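Local coordinates for protein pullulanase (PDB 2YOC) that hydrolyses alpha-1,6-glucosidic linkages in pullulan and probably in related branched alpha-glucans, and is exported by a type 2 secretion system, at residues Lys341-His353 against Val359-Ser371. Residues are numbered along the deposited sequence; the frame is centred on the assembly and turned at random.
Sequences KGAFYRYAMTVYH and VEQYEVTDPYAHS
Two tyrosine hydroxyls grip one carboxylate oxygen: Tyr345 OH and Tyr347 OH each donate to Asp366 OD2 at 2.7 Å, arriving from opposite faces of the carboxylate plane. The site belongs to a beta hairpin of the carbohydrate-binding module 48 region, strands 344-353 and 358-364, just beyond the second of which Asp366 opens a type I beta turn to Ala369. Both rings present an edge to the acid, the Tyr345 plane standing 86° from the carboxylate. Asp366 turns its CG away from the backbone N (chi1 -151°), which sets OD2 between the hydroxyls; OD1 accepts from Tyr368 N at 3.0 Å, an Asx turn, so both oxygens of this buried group are engaged. The backbones pair antiparallel: Tyr347 and Val364 exchange two bonds, as do Val351 and Glu360. On the face that carries Tyr347, Met349 CG meets Val364 CG2 at 3.7 Å, and Met349 CB abuts the edge of the Tyr362 ring. Ile611 of helix 608-611 packs on Met349 and Val364, and Tyr362 OH hydrogen-bonds to Lys610 O, joining this face to the connection between strands 586-591 and 661-664 of the probably catalytic barrel. On the opposite face, Ala348 CB touches Glu363 CG at 3.9 Å. Arg346 forms a salt bridge with Glu363, approaching side-on with NE and NH2 both donating to OE1, which also hydrogen-bonds to Tyr311 OH. Glu363 OE1 lies in the guanidinium plane, 3.0 Å from Arg346 NE.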
loop_
_atom_site.group_PDB
_atom_site.type_symbol
_atom_site.label_atom_id
_atom_site.label_comp_id
_atom_site.label_asym_id
_atom_site.label_seq_id
_atom_site.Cartn_x
_atom_site.Cartn_y
_atom_site.Cartn_z
ATOM N N LYS B 341 57.545 -31.086 -21.737
ATOM C CA LYS B 341 56.919 -31.061 -20.401
ATOM C C LYS B 341 57.843 -30.305 -19.421
ATOM O O LYS B 341 58.996 -30.717 -19.213
ATOM C CB LYS B 341 56.632 -32.487 -19.895
ATOM C CG LYS B 341 56.074 -32.601 -18.481
ATOM C CD LYS B 341 56.112 -34.059 -17.995
ATOM C CE LYS B 341 55.270 -34.363 -16.766
ATOM N NZ LYS B 341 55.760 -35.597 -16.066
ATOM N N GLY B 342 57.342 -29.183 -18.892
ATOM C CA GLY B 342 58.083 -28.355 -17.945
ATOM C C GLY B 342 58.788 -27.158 -18.548
ATOM O O GLY B 342 59.282 -26.302 -17.805
ATOM N N ALA B 343 58.850 -27.075 -19.883
ATOM C CA ALA B 343 59.484 -25.926 -20.526
ATOM C C ALA B 343 58.659 -24.652 -20.316
ATOM O O ALA B 343 57.416 -24.695 -20.185
ATOM C CB ALA B 343 59.679 -26.165 -22.021
ATOM N N PHE B 344 59.380 -23.518 -20.270
ATOM C CA PHE B 344 58.792 -22.205 -20.125
ATOM C C PHE B 344 58.518 -21.652 -21.503
ATOM O O PHE B 344 59.198 -22.019 -22.461
ATOM C CB PHE B 344 59.691 -21.290 -19.289
ATOM C CG PHE B 344 59.741 -21.684 -17.834
ATOM C CD1 PHE B 344 58.670 -21.414 -16.986
ATOM C CD2 PHE B 344 60.868 -22.295 -17.303
ATOM C CE1 PHE B 344 58.720 -21.775 -15.640
ATOM C CE2 PHE B 344 60.932 -22.624 -15.950
ATOM C CZ PHE B 344 59.851 -22.382 -15.132
ATOM N N TYR B 345 57.496 -20.814 -21.623
ATOM C CA TYR B 345 57.126 -20.260 -22.915
ATOM C C TYR B 345 56.314 -19.004 -22.784
ATOM O O TYR B 345 55.695 -18.731 -21.738
ATOM C CB TYR B 345 56.346 -21.307 -23.766
ATOM C CG TYR B 345 54.928 -21.555 -23.310
ATOM C CD1 TYR B 345 54.663 -22.341 -22.196
ATOM C CD2 TYR B 345 53.842 -21.026 -24.013
ATOM C CE1 TYR B 345 53.357 -22.577 -21.774
ATOM C CE2 TYR B 345 52.530 -21.234 -23.589
ATOM C CZ TYR B 345 52.291 -22.002 -22.461
ATOM O OH TYR B 345 51.002 -22.200 -22.016
ATOM N N ARG B 346 56.262 -18.279 -23.898
ATOM C CA ARG B 346 55.454 -17.096 -24.114
ATOM C C ARG B 346 55.157 -17.079 -25.606
ATOM O O ARG B 346 55.889 -17.697 -26.384
ATOM C CB ARG B 346 56.232 -15.836 -23.722
ATOM C CG ARG B 346 56.453 -15.681 -22.229
ATOM C CD ARG B 346 56.825 -14.280 -21.870
ATOM N NE ARG B 346 58.112 -13.897 -22.441
ATOM C CZ ARG B 346 59.089 -13.333 -21.750
ATOM N NH1 ARG B 346 58.944 -13.100 -20.452
ATOM N NH2 ARG B 346 60.215 -12.982 -22.353
ATOM N N TYR B 347 54.096 -16.390 -26.006
ATOM C CA TYR B 347 53.738 -16.232 -27.411
ATOM C C TYR B 347 54.263 -14.903 -27.844
ATOM O O TYR B 347 53.985 -13.908 -27.183
ATOM C CB TYR B 347 52.206 -16.254 -27.622
ATOM C CG TYR B 347 51.573 -17.571 -27.254
ATOM C CD1 TYR B 347 51.950 -18.748 -27.890
ATOM C CD2 TYR B 347 50.631 -17.652 -26.231
ATOM C CE1 TYR B 347 51.401 -19.971 -27.529
ATOM C CE2 TYR B 347 50.066 -18.874 -25.866
ATOM C CZ TYR B 347 50.441 -20.027 -26.534
ATOM O OH TYR B 347 49.896 -21.240 -26.209
ATOM N N ALA B 348 55.039 -14.876 -28.935
ATOM C CA ALA B 348 55.557 -13.631 -29.489
ATOM C C ALA B 348 54.530 -13.144 -30.515
ATOM O O ALA B 348 54.338 -13.774 -31.571
ATOM C CB ALA B 348 56.893 -13.861 -30.141
HETATM N N MSE B 349 53.800 -12.066 -30.145
HETATM C CA MSE B 349 52.739 -11.485 -30.948
HETATM C C MSE B 349 53.240 -10.417 -31.912
HETATM O O MSE B 349 54.224 -9.719 -31.644
HETATM C CB MSE B 349 51.724 -10.806 -30.036
HETATM C CG MSE B 349 51.208 -11.671 -28.903
HETATM SE SE MSE B 349 50.135 -13.165 -29.505
HETATM C CE MSE B 349 48.770 -12.160 -30.593
ATOM N N THR B 350 52.508 -10.271 -33.019
ATOM C CA THR B 350 52.626 -9.214 -34.015
ATOM C C THR B 350 51.163 -8.879 -34.270
ATOM O O THR B 350 50.468 -9.637 -34.960
ATOM C CB THR B 350 53.384 -9.635 -35.239
ATOM O OG1 THR B 350 54.705 -9.977 -34.833
ATOM C CG2 THR B 350 53.435 -8.540 -36.251
ATOM N N VAL B 351 50.676 -7.801 -33.621
ATOM C CA VAL B 351 49.272 -7.463 -33.659
ATOM C C VAL B 351 48.982 -5.953 -33.547
ATOM O O VAL B 351 49.613 -5.245 -32.767
ATOM C CB VAL B 351 48.525 -8.322 -32.589
ATOM C CG1 VAL B 351 49.100 -8.119 -31.182
ATOM C CG2 VAL B 351 47.009 -8.133 -32.633
ATOM N N TYR B 352 47.992 -5.484 -34.302
ATOM C CA TYR B 352 47.572 -4.114 -34.246
ATOM C C TYR B 352 46.728 -3.894 -32.977
ATOM O O TYR B 352 45.728 -4.590 -32.771
ATOM C CB TYR B 352 46.778 -3.744 -35.515
ATOM C CG TYR B 352 46.001 -2.456 -35.360
ATOM C CD1 TYR B 352 46.641 -1.223 -35.405
ATOM C CD2 TYR B 352 44.637 -2.469 -35.084
ATOM C CE1 TYR B 352 45.934 -0.033 -35.247
ATOM C CE2 TYR B 352 43.922 -1.285 -34.898
ATOM C CZ TYR B 352 44.573 -0.065 -34.980
ATOM O OH TYR B 352 43.858 1.102 -34.789
ATOM N N HIS B 353 47.123 -2.919 -32.134
ATOM C CA HIS B 353 46.367 -2.572 -30.927
ATOM C C HIS B 353 45.693 -1.235 -31.169
ATOM O O HIS B 353 46.394 -0.238 -31.344
ATOM C CB HIS B 353 47.267 -2.485 -29.681
ATOM C CG HIS B 353 46.503 -2.689 -28.421
ATOM N ND1 HIS B 353 45.380 -1.929 -28.127
ATOM C CD2 HIS B 353 46.670 -3.612 -27.451
ATOM C CE1 HIS B 353 44.911 -2.403 -26.984
ATOM N NE2 HIS B 353 45.659 -3.411 -26.531
ATOM N N VAL B 359 51.071 -1.588 -34.767
ATOM C CA VAL B 359 51.226 -3.032 -34.881
ATOM C C VAL B 359 52.320 -3.350 -33.877
ATOM O O VAL B 359 53.506 -3.085 -34.090
ATOM C CB VAL B 359 51.492 -3.572 -36.318
ATOM C CG1 VAL B 359 51.588 -5.098 -36.313
ATOM C CG2 VAL B 359 50.405 -3.113 -37.297
ATOM N N GLU B 360 51.863 -3.778 -32.717
ATOM C CA GLU B 360 52.654 -4.088 -31.545
ATOM C C GLU B 360 53.396 -5.383 -31.697
ATOM O O GLU B 360 52.902 -6.335 -32.304
ATOM C CB GLU B 360 51.740 -4.155 -30.305
ATOM C CG GLU B 360 51.182 -2.810 -29.862
ATOM C CD GLU B 360 52.161 -1.831 -29.229
ATOM O OE1 GLU B 360 53.228 -2.253 -28.719
ATOM O OE2 GLU B 360 51.826 -0.624 -29.207
ATOM N N GLN B 361 54.591 -5.410 -31.140
ATOM C CA GLN B 361 55.384 -6.614 -31.101
ATOM C C GLN B 361 55.858 -6.835 -29.679
ATOM O O GLN B 361 56.636 -6.022 -29.153
ATOM C CB GLN B 361 56.500 -6.609 -32.120
ATOM C CG GLN B 361 56.049 -7.248 -33.409
ATOM C CD GLN B 361 57.172 -7.339 -34.403
ATOM O OE1 GLN B 361 57.648 -6.343 -34.952
ATOM N NE2 GLN B 361 57.602 -8.551 -34.675
ATOM N N TYR B 362 55.286 -7.888 -29.025
ATOM C CA TYR B 362 55.581 -8.269 -27.649
ATOM C C TYR B 362 55.415 -9.769 -27.384
ATOM O O TYR B 362 54.716 -10.469 -28.125
ATOM C CB TYR B 362 54.748 -7.448 -26.636
ATOM C CG TYR B 362 53.311 -7.126 -27.015
ATOM C CD1 TYR B 362 52.464 -8.104 -27.530
ATOM C CD2 TYR B 362 52.762 -5.874 -26.746
ATOM C CE1 TYR B 362 51.140 -7.820 -27.849
ATOM C CE2 TYR B 362 51.446 -5.575 -27.080
ATOM C CZ TYR B 362 50.643 -6.548 -27.641
ATOM O OH TYR B 362 49.336 -6.272 -27.936
ATOM N N GLU B 363 56.051 -10.252 -26.312
ATOM C CA GLU B 363 55.913 -11.621 -25.853
ATOM C C GLU B 363 54.973 -11.571 -24.674
ATOM O O GLU B 363 55.177 -10.784 -23.748
ATOM C CB GLU B 363 57.246 -12.215 -25.449
ATOM C CG GLU B 363 58.100 -12.596 -26.637
ATOM C CD GLU B 363 59.353 -13.321 -26.218
ATOM O OE1 GLU B 363 59.298 -14.054 -25.202
ATOM O OE2 GLU B 363 60.400 -13.135 -26.882
ATOM N N VAL B 364 53.899 -12.376 -24.756
ATOM C CA VAL B 364 52.798 -12.440 -23.788
ATOM C C VAL B 364 52.711 -13.859 -23.226
ATOM O O VAL B 364 53.000 -14.814 -23.939
ATOM C CB VAL B 364 51.459 -12.029 -24.493
ATOM C CG1 VAL B 364 50.324 -11.789 -23.492
ATOM C CG2 VAL B 364 51.644 -10.793 -25.359
ATOM N N THR B 365 52.279 -13.989 -21.962
ATOM C CA THR B 365 52.041 -15.287 -21.324
ATOM C C THR B 365 50.695 -15.842 -21.831
ATOM O O THR B 365 49.906 -15.095 -22.415
ATOM C CB THR B 365 52.102 -15.178 -19.786
ATOM O OG1 THR B 365 51.403 -14.010 -19.336
ATOM C CG2 THR B 365 53.516 -15.186 -19.266
ATOM N N ASP B 366 50.438 -17.137 -21.633
ATOM C CA ASP B 366 49.203 -17.760 -22.101
ATOM C C ASP B 366 48.032 -17.388 -21.192
ATOM O O ASP B 366 48.150 -17.571 -19.975
ATOM C CB ASP B 366 49.365 -19.293 -22.074
ATOM C CG ASP B 366 48.558 -20.090 -23.085
ATOM O OD1 ASP B 366 47.371 -19.748 -23.315
ATOM O OD2 ASP B 366 49.096 -21.072 -23.615
ATOM N N PRO B 367 46.867 -16.963 -21.731
ATOM C CA PRO B 367 45.700 -16.763 -20.850
ATOM C C PRO B 367 45.210 -18.109 -20.273
ATOM O O PRO B 367 44.591 -18.167 -19.207
ATOM C CB PRO B 367 44.631 -16.177 -21.778
ATOM C CG PRO B 367 45.226 -16.063 -23.108
ATOM C CD PRO B 367 46.531 -16.766 -23.154
ATOM N N TYR B 368 45.493 -19.193 -21.010
ATOM C CA TYR B 368 45.171 -20.570 -20.681
ATOM C C TYR B 368 46.323 -21.277 -19.954
ATOM O O TYR B 368 46.303 -22.509 -19.851
ATOM C CB TYR B 368 44.781 -21.319 -21.962
ATOM C CG TYR B 368 43.323 -21.184 -22.320
ATOM C CD1 TYR B 368 42.829 -20.013 -22.885
ATOM C CD2 TYR B 368 42.434 -22.231 -22.097
ATOM C CE1 TYR B 368 41.481 -19.890 -23.237
ATOM C CE2 TYR B 368 41.084 -22.116 -22.425
ATOM C CZ TYR B 368 40.605 -20.938 -22.987
ATOM O OH TYR B 368 39.268 -20.835 -23.322
ATOM N N ALA B 369 47.317 -20.508 -19.439
ATOM C CA ALA B 369 48.457 -21.055 -18.677
ATOM C C ALA B 369 47.924 -21.829 -17.492
ATOM O O ALA B 369 46.940 -21.392 -16.881
ATOM C CB ALA B 369 49.356 -19.926 -18.172
ATOM N N HIS B 370 48.526 -22.980 -17.183
ATOM C CA HIS B 370 48.092 -23.797 -16.041
ATOM C C HIS B 370 49.163 -23.893 -14.967
ATOM O O HIS B 370 48.868 -24.345 -13.863
ATOM C CB HIS B 370 47.555 -25.181 -16.468
ATOM C CG HIS B 370 46.288 -25.130 -17.262
ATOM N ND1 HIS B 370 45.285 -24.219 -16.967
ATOM C CD2 HIS B 370 45.897 -25.887 -18.315
ATOM C CE1 HIS B 370 44.336 -24.428 -17.872
ATOM N NE2 HIS B 370 44.654 -25.430 -18.698
ATOM N N SER B 371 50.388 -23.462 -15.302
ATOM C CA SER B 371 51.575 -23.373 -14.444
ATOM C C SER B 371 52.397 -22.162 -14.924
ATOM O O SER B 371 52.372 -21.863 -16.119
ATOM C CB SER B 371 52.415 -24.647 -14.536
ATOM O OG SER B 371 53.514 -24.672 -13.634
#